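Local structure of ribosomal protein s2-related protein (Deinococcus radiodurans, 2JH3) at residues A[372-378]-A[425-429]; A[294-298]-A[348-352]; A[379-383]-A[436-442]. The protein binds a [4Fe-4S] cluster and probably acts as a sirohydrochlorin ferrochelatase. All coordinates share one frame; numbering follows the deposited sequence.

Contact 1: residues A[372-378]-A[425-429]. With SF4 (iron/sulfur cluster), chain E.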
# COMPACT_ATOMS: atom_id res chain seq x y z
N TYR A 372 10.99 -14.46 3.55
CA TYR A 372 10.15 -14.61 2.37
C TYR A 372 9.76 -16.10 2.16
O TYR A 372 10.26 -16.76 1.26
CB TYR A 372 10.87 -14.10 1.10
CG TYR A 372 10.94 -12.60 0.80
CD1 TYR A 372 9.77 -11.82 0.71
CD2 TYR A 372 12.14 -11.98 0.53
CE1 TYR A 372 9.82 -10.51 0.39
CE2 TYR A 372 12.22 -10.62 0.21
CZ TYR A 372 11.02 -9.90 0.07
OH TYR A 372 10.97 -8.53 -0.22
N PRO A 373 8.83 -16.62 2.96
CA PRO A 373 8.41 -18.03 2.88
C PRO A 373 8.00 -18.49 1.51
O PRO A 373 7.23 -17.84 0.85
CB PRO A 373 7.19 -18.06 3.79
CG PRO A 373 7.38 -17.00 4.66
CD PRO A 373 8.09 -15.92 4.01
N ALA A 374 8.61 -19.62 1.09
CA ALA A 374 8.30 -20.35 -0.12
C ALA A 374 8.74 -19.71 -1.41
O ALA A 374 8.64 -20.34 -2.43
CB ALA A 374 6.78 -20.74 -0.21
N VAL A 375 9.29 -18.50 -1.35
CA VAL A 375 9.68 -17.79 -2.52
C VAL A 375 10.84 -18.50 -3.25
O VAL A 375 10.87 -18.57 -4.45
CB VAL A 375 9.98 -16.30 -2.16
CG1 VAL A 375 10.64 -15.59 -3.27
CG2 VAL A 375 8.69 -15.56 -1.79
N ILE A 376 11.86 -18.94 -2.52
CA ILE A 376 13.00 -19.59 -3.18
C ILE A 376 12.62 -20.88 -3.96
O ILE A 376 12.93 -21.02 -5.14
CB ILE A 376 14.15 -19.89 -2.13
CG1 ILE A 376 14.89 -18.61 -1.67
CG2 ILE A 376 15.09 -20.96 -2.67
CD1 ILE A 376 15.10 -17.65 -2.58
N GLU A 377 11.86 -21.73 -3.30
CA GLU A 377 11.42 -23.01 -3.81
C GLU A 377 10.45 -22.85 -5.00
O GLU A 377 10.51 -23.59 -5.97
CB GLU A 377 10.71 -23.72 -2.65
CG GLU A 377 11.62 -24.11 -1.44
CD GLU A 377 11.61 -23.13 -0.27
OE1 GLU A 377 11.19 -22.01 -0.46
OE2 GLU A 377 12.11 -23.49 0.82
N GLU A 378 9.51 -21.94 -4.89
CA GLU A 378 8.54 -21.64 -5.97
C GLU A 378 9.15 -21.04 -7.16
O GLU A 378 8.84 -21.42 -8.28
CB GLU A 378 7.43 -20.74 -5.46
CG GLU A 378 6.56 -21.48 -4.57
CD GLU A 378 5.47 -20.64 -3.93
OE1 GLU A 378 5.54 -19.38 -3.96
OE2 GLU A 378 4.54 -21.25 -3.31
N CYS A 425 1.22 -6.76 -3.94
CA CYS A 425 2.04 -7.93 -3.84
C CYS A 425 3.16 -7.94 -4.89
O CYS A 425 2.93 -7.52 -6.03
CB CYS A 425 1.16 -9.17 -4.06
SG CYS A 425 1.90 -10.71 -3.46
N LEU A 426 4.32 -8.46 -4.55
CA LEU A 426 5.38 -8.75 -5.58
C LEU A 426 5.07 -9.86 -6.59
O LEU A 426 5.64 -9.95 -7.71
CB LEU A 426 6.65 -9.12 -4.85
CG LEU A 426 7.75 -8.09 -4.43
CD1 LEU A 426 7.43 -6.70 -4.60
CD2 LEU A 426 8.50 -8.41 -3.09
N ARG A 427 4.24 -10.78 -6.17
CA ARG A 427 4.01 -12.00 -6.93
C ARG A 427 3.11 -11.77 -8.13
O ARG A 427 2.40 -10.73 -8.22
CB ARG A 427 3.41 -13.07 -6.01
CG ARG A 427 4.36 -13.58 -4.99
CD ARG A 427 3.70 -14.69 -4.21
NE ARG A 427 4.59 -15.61 -3.46
CZ ARG A 427 4.65 -15.80 -2.15
NH1 ARG A 427 5.38 -16.79 -1.66
NH2 ARG A 427 3.87 -15.12 -1.32
N THR A 428 3.18 -12.73 -9.07
CA THR A 428 2.40 -12.79 -10.31
C THR A 428 1.47 -14.03 -10.22
O THR A 428 1.93 -15.15 -10.07
CB THR A 428 3.34 -12.98 -11.56
OG1 THR A 428 4.17 -11.80 -11.72
CG2 THR A 428 2.54 -13.11 -12.86
N ARG A 429 0.16 -13.76 -10.28
CA ARG A 429 -0.91 -14.79 -10.10
C ARG A 429 -1.04 -15.74 -11.25
O ARG A 429 -1.87 -15.59 -12.13
CB ARG A 429 -2.24 -14.13 -9.69
CG ARG A 429 -2.76 -13.06 -10.59
CD ARG A 429 -3.90 -12.33 -9.88
NE ARG A 429 -4.57 -11.27 -10.66
CZ ARG A 429 -4.12 -10.02 -10.74
NH1 ARG A 429 -4.81 -9.12 -11.40
NH2 ARG A 429 -2.99 -9.64 -10.12
FE1 SF4 E . -0.95 -14.32 -4.61
FE2 SF4 E . -2.04 -13.21 -2.39
FE3 SF4 E . 0.08 -12.06 -3.61
FE4 SF4 E . -2.37 -11.99 -4.80
S1 SF4 E . -1.80 -10.97 -2.80
S2 SF4 E . -0.39 -12.51 -5.86
S3 SF4 E . -3.21 -14.08 -4.21
S4 SF4 E . 0.12 -14.08 -2.50
O HOH W 1 6.67 -16.96 -4.74
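Arg427 meets Pro373, Val375 and Glu378 around the start of helix 375-383, and following it outward shows how one long side chain can join a metal site to its scaffold. Arg427 CB lies 3.8 Å from the cluster sulfur S2, and CD passes near S4. The chain runs straight from CG to NE (chi2 -176°), which carries NH1 across to the opposing segment while NH2 stays near S4. Arg427 NE donates to a water 2.8 Å away, held in the guanidinium plane, and that water in turn donates to Glu378 OE1. At the tip, Arg427 NH1 makes two weak bonds: one to Pro373 O, 3.3 Å away near the guanidinium plane, and one to Glu378 OE1 at 3.5 Å, part of a salt bridge in which the two flat groups are turned 61° apart. Val375 CG2 packs obliquely against NH1. NH2 pairs with Glu52, while the other carboxylate oxygen of Glu378 is taken by Arg60. Next door, Cys425 SG binds the cluster iron FE3 at 2.3 Å and accepts from Arg427 N at 3.6 Å, a nearly straight bond (162°). A leucine in place of Arg427 would probably leave Glu52 and Glu378 without their shared cation and the water without the N-H it accepts. A buried positive charge this close to the cluster, with a cysteine sulfur receiving an N-H, would be expected to offset negative charge there.

Contact 2: residues A[294-298]-A[348-352]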
# COMPACT_ATOMS: atom_id res chain seq x y z
N LEU A 294 16.45 -9.96 -4.23
CA LEU A 294 15.30 -10.83 -4.13
C LEU A 294 14.16 -9.99 -3.63
O LEU A 294 14.21 -9.50 -2.49
CB LEU A 294 15.58 -11.97 -3.09
CG LEU A 294 16.79 -12.91 -3.26
CD1 LEU A 294 16.79 -14.10 -2.27
CD2 LEU A 294 16.82 -13.52 -4.66
N GLY A 295 13.15 -9.70 -4.47
CA GLY A 295 12.06 -8.80 -4.03
C GLY A 295 12.66 -7.47 -3.63
O GLY A 295 13.31 -6.80 -4.42
N GLU A 296 12.43 -7.07 -2.38
CA GLU A 296 12.88 -5.81 -1.84
C GLU A 296 14.15 -5.94 -0.97
O GLU A 296 14.50 -4.98 -0.25
CB GLU A 296 11.80 -5.22 -0.96
CG GLU A 296 10.54 -4.66 -1.69
CD GLU A 296 9.58 -3.86 -0.70
OE1 GLU A 296 8.85 -4.52 0.07
OE2 GLU A 296 9.51 -2.60 -0.79
N VAL A 297 14.86 -7.05 -1.13
CA VAL A 297 16.07 -7.34 -0.36
C VAL A 297 17.32 -7.47 -1.20
O VAL A 297 17.32 -8.09 -2.27
CB VAL A 297 15.87 -8.60 0.53
CG1 VAL A 297 17.13 -9.03 1.29
CG2 VAL A 297 14.84 -8.25 1.54
N LEU A 298 18.38 -6.84 -0.70
CA LEU A 298 19.71 -6.84 -1.27
C LEU A 298 20.55 -7.86 -0.46
O LEU A 298 20.63 -7.76 0.76
CB LEU A 298 20.36 -5.45 -1.20
CG LEU A 298 21.76 -5.33 -1.83
CD1 LEU A 298 21.75 -5.65 -3.23
CD2 LEU A 298 22.31 -3.95 -1.64
N TRP A 348 4.30 -8.78 0.03
CA TRP A 348 3.75 -7.46 -0.17
C TRP A 348 4.87 -6.45 -0.19
O TRP A 348 5.88 -6.61 0.49
CB TRP A 348 2.64 -7.12 0.87
CG TRP A 348 1.35 -7.66 0.42
CD1 TRP A 348 1.15 -8.80 -0.32
CD2 TRP A 348 0.06 -7.16 0.72
NE1 TRP A 348 -0.17 -8.98 -0.55
CE2 TRP A 348 -0.86 -7.97 0.05
CE3 TRP A 348 -0.40 -6.00 1.37
CZ2 TRP A 348 -2.25 -7.74 0.12
CZ3 TRP A 348 -1.74 -5.75 1.41
CH2 TRP A 348 -2.66 -6.60 0.77
N ARG A 349 4.73 -5.46 -1.08
CA ARG A 349 5.70 -4.38 -1.25
C ARG A 349 5.66 -3.38 -0.09
O ARG A 349 5.50 -2.12 -0.26
CB ARG A 349 5.48 -3.72 -2.60
CG ARG A 349 6.75 -3.07 -3.25
CD ARG A 349 6.40 -1.94 -4.24
NE ARG A 349 5.60 -2.52 -5.34
CZ ARG A 349 5.28 -1.89 -6.47
NH1 ARG A 349 5.66 -0.65 -6.64
NH2 ARG A 349 4.55 -2.48 -7.38
N THR A 350 5.86 -3.90 1.12
CA THR A 350 5.69 -3.14 2.36
C THR A 350 6.77 -3.47 3.37
O THR A 350 6.62 -3.15 4.52
CB THR A 350 4.35 -3.45 2.98
OG1 THR A 350 4.33 -4.84 3.26
CG2 THR A 350 3.20 -3.09 2.02
N LEU A 351 7.93 -3.99 2.91
CA LEU A 351 9.02 -4.37 3.79
C LEU A 351 9.50 -3.06 4.36
O LEU A 351 9.63 -2.11 3.65
CB LEU A 351 10.14 -5.05 3.03
CG LEU A 351 11.22 -5.82 3.75
CD1 LEU A 351 10.59 -6.96 4.35
CD2 LEU A 351 12.29 -6.22 2.77
N PRO A 352 9.73 -2.99 5.66
CA PRO A 352 10.27 -1.79 6.25
C PRO A 352 11.79 -1.59 6.02
O PRO A 352 12.53 -2.53 5.76
CB PRO A 352 9.89 -1.97 7.75
CG PRO A 352 10.03 -3.44 7.95
CD PRO A 352 9.50 -4.05 6.65
O HOH W 2 8.72 -7.19 0.02
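The carboxylate of Glu296 is the flat group through which a beta turn meets a loop: OE1 takes the N-H of Leu351 on its syn side, 29° out of the carboxylate plane, while OE2 lies against Arg349 CG at 3.7 Å. The guanidinium of Arg349 is turned 73° from that carboxylate, and within one chain the charged atoms stay too far apart to pair. Glu296 sits in a type II' beta turn, Leu294 to Val297, which links the antiparallel strands 292-294 and 297-302 of a mixed sheet. The facing loop bends through an inverse gamma turn centred on Arg349. Glu296 keeps its chain extended beyond CG, long enough to bring OE1 to the loop backbone. The bond from Leu351 N to Glu296 OE1 is 3.0 Å long and fairly straight, at 163°. A water donates to Glu296 OE1 at 2.7 Å and also to Trp348 O, adding a second bridge between turn and loop. At the dimer interface, Arg349 NH1 bonds Leu351 O and Glu296 OE2 of the second subunit, and the same pairings are returned from that subunit. The indole of Trp348 touches the iron-sulfur cluster. On the apolar side, Leu351 CD2 approaches Glu296 CB at 3.9 Å. Beside it the fit is tighter still: the side chains of Val297 and Leu351 cross at about a right angle, with Val297 CG2 and Leu351 CD2 only 3.5 Å apart.

Contact 3: residues A[379-383]-A[436-442]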
# COMPACT_ATOMS: atom_id res chain seq x y z
N SER A 379 10.04 -20.07 -6.94
CA SER A 379 10.75 -19.45 -8.02
C SER A 379 11.62 -20.46 -8.79
O SER A 379 11.64 -20.47 -10.06
CB SER A 379 11.58 -18.26 -7.50
OG SER A 379 10.70 -17.19 -7.03
N TYR A 380 12.31 -21.34 -8.04
CA TYR A 380 13.16 -22.40 -8.59
C TYR A 380 12.33 -23.32 -9.45
O TYR A 380 12.69 -23.65 -10.59
CB TYR A 380 13.85 -23.20 -7.50
CG TYR A 380 14.76 -24.26 -8.06
CD1 TYR A 380 16.00 -23.91 -8.49
CD2 TYR A 380 14.35 -25.62 -8.18
CE1 TYR A 380 16.87 -24.87 -9.05
CE2 TYR A 380 15.20 -26.58 -8.71
CZ TYR A 380 16.44 -26.19 -9.18
OH TYR A 380 17.35 -27.13 -9.73
N ALA A 381 11.23 -23.77 -8.89
CA ALA A 381 10.32 -24.67 -9.58
C ALA A 381 9.71 -24.06 -10.86
O ALA A 381 9.58 -24.73 -11.87
CB ALA A 381 9.25 -25.04 -8.66
N HIS A 382 9.38 -22.78 -10.81
CA HIS A 382 8.85 -22.12 -11.98
C HIS A 382 9.86 -22.04 -13.12
O HIS A 382 9.50 -22.37 -14.23
CB HIS A 382 8.28 -20.75 -11.61
CG HIS A 382 7.52 -20.13 -12.73
ND1 HIS A 382 6.43 -20.73 -13.33
CD2 HIS A 382 7.64 -18.92 -13.32
CE1 HIS A 382 5.92 -19.92 -14.23
NE2 HIS A 382 6.64 -18.82 -14.26
N GLU A 383 11.12 -21.69 -12.84
CA GLU A 383 12.20 -21.67 -13.83
C GLU A 383 12.48 -23.06 -14.51
O GLU A 383 12.85 -23.15 -15.69
CB GLU A 383 13.48 -21.18 -13.19
CG GLU A 383 13.58 -19.75 -12.89
CD GLU A 383 13.60 -18.75 -14.09
OE1 GLU A 383 13.49 -19.11 -15.28
OE2 GLU A 383 13.70 -17.56 -13.78
N LEU A 436 4.64 -15.32 -15.97
CA LEU A 436 5.90 -14.79 -15.43
C LEU A 436 7.06 -15.46 -16.21
O LEU A 436 7.33 -16.65 -16.04
CB LEU A 436 6.04 -15.14 -13.92
CG LEU A 436 7.26 -14.66 -13.17
CD1 LEU A 436 7.34 -13.17 -13.18
CD2 LEU A 436 7.28 -15.22 -11.71
N GLY A 437 7.72 -14.67 -17.03
CA GLY A 437 8.71 -15.20 -17.92
C GLY A 437 10.09 -15.38 -17.30
O GLY A 437 10.89 -16.20 -17.81
N GLN A 438 10.38 -14.59 -16.27
CA GLN A 438 11.70 -14.52 -15.61
C GLN A 438 11.49 -14.31 -14.11
O GLN A 438 10.68 -13.44 -13.70
CB GLN A 438 12.48 -13.36 -16.12
CG GLN A 438 13.06 -13.52 -17.57
CD GLN A 438 13.60 -12.23 -18.09
OE1 GLN A 438 12.84 -11.25 -18.32
NE2 GLN A 438 14.91 -12.18 -18.30
N THR A 439 12.19 -15.09 -13.29
CA THR A 439 12.13 -14.93 -11.85
C THR A 439 13.39 -14.32 -11.29
O THR A 439 14.34 -13.99 -12.00
CB THR A 439 11.94 -16.24 -11.09
OG1 THR A 439 13.16 -16.96 -11.12
CG2 THR A 439 10.80 -17.07 -11.64
N ILE A 440 13.41 -14.19 -9.94
CA ILE A 440 14.62 -13.84 -9.26
C ILE A 440 15.85 -14.56 -9.71
O ILE A 440 16.96 -13.95 -9.73
CB ILE A 440 14.46 -14.01 -7.70
CG1 ILE A 440 14.13 -15.44 -7.34
CG2 ILE A 440 13.44 -12.96 -7.25
CD1 ILE A 440 14.12 -15.68 -5.78
N PHE A 441 15.67 -15.82 -10.03
CA PHE A 441 16.81 -16.62 -10.53
C PHE A 441 17.32 -16.26 -11.94
O PHE A 441 18.49 -16.61 -12.29
CB PHE A 441 16.50 -18.09 -10.43
CG PHE A 441 16.48 -18.58 -9.01
CD1 PHE A 441 17.58 -18.43 -8.19
CD2 PHE A 441 15.38 -19.14 -8.50
CE1 PHE A 441 17.53 -18.83 -6.88
CE2 PHE A 441 15.33 -19.53 -7.18
CZ PHE A 441 16.39 -19.38 -6.38
N SER A 442 16.52 -15.55 -12.72
CA SER A 442 16.98 -14.93 -13.97
C SER A 442 17.44 -13.47 -13.79
O SER A 442 17.55 -12.74 -14.76
CB SER A 442 15.91 -14.93 -15.05
OG SER A 442 15.50 -16.27 -15.26
O HOH W 3 13.31 -17.53 -17.42
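Glu383 OE2 accepts three hydrogen bonds from the facing loop, from Thr439 OG1 at 2.8 Å, Thr439 N at 2.9 Å and Ser442 OG at 2.7 Å. The motif they hold is an ST turn, in which Thr439 OG1 also accepts from the backbone N of Phe441, within a short 3-10 segment; a helix-borne carboxylate gripping a turn from outside is the principle illustrated here. The three donors come from different directions: Thr439 OG1 on the anti side near the carboxylate plane, the other two from above it. Glu383 reaches them by bending at chi2 (-65°), which brings OE2 to Thr439. Three N-H and O-H donors on one oxygen would probably favour the ionised carboxylate. The other oxygen, OE1, receives a water that also donates to Gly437 O, so both oxygens are tied to the loop.

The preceding residue, His382, donates from NE2 to Leu436 O at 2.9 Å. The bond meets a lone pair in the carbonyl plane, with the oxygen tilted 16° from the ring plane, and the imidazole edge also lies near Thr439 CG2. Outward from these bonds the contact becomes apolar. Ser379, whose OG turns back to bond Val375 O of its own helix, leaves CB to meet Ile440 CG1. This same CG1 sits over one face of the Phe441 ring, toward its rim. Tyr380 packs its CB near this ring too, and its hydroxyl bonds Glu279 of helix 275-290. At the ring's edge, Phe441 CE2 comes within 3.6 Å of Tyr380 N.

Along the chain contact 2 closes before the other two open, whereas contacts 1 and 3 interleave: both use helix 375-383 and reach forward into the cluster-binding region, with their centres about 10 Å apart. Contact 2 joins the turn at the edge of the stabilising domain's mixed sheet to a loop; its centre lies about 11 Å from that of contact 1 and about 17 Å from that of contact 3, and it meets contact 1 through a probable hydrogen bond between Glu296 N and Tyr372 OH. Leu294 and Ile440 bring contacts 2 and 3 together. The three thus form one continuous patch joining the stabilising domain to the cluster domain, and all three have residues touching the second subunit.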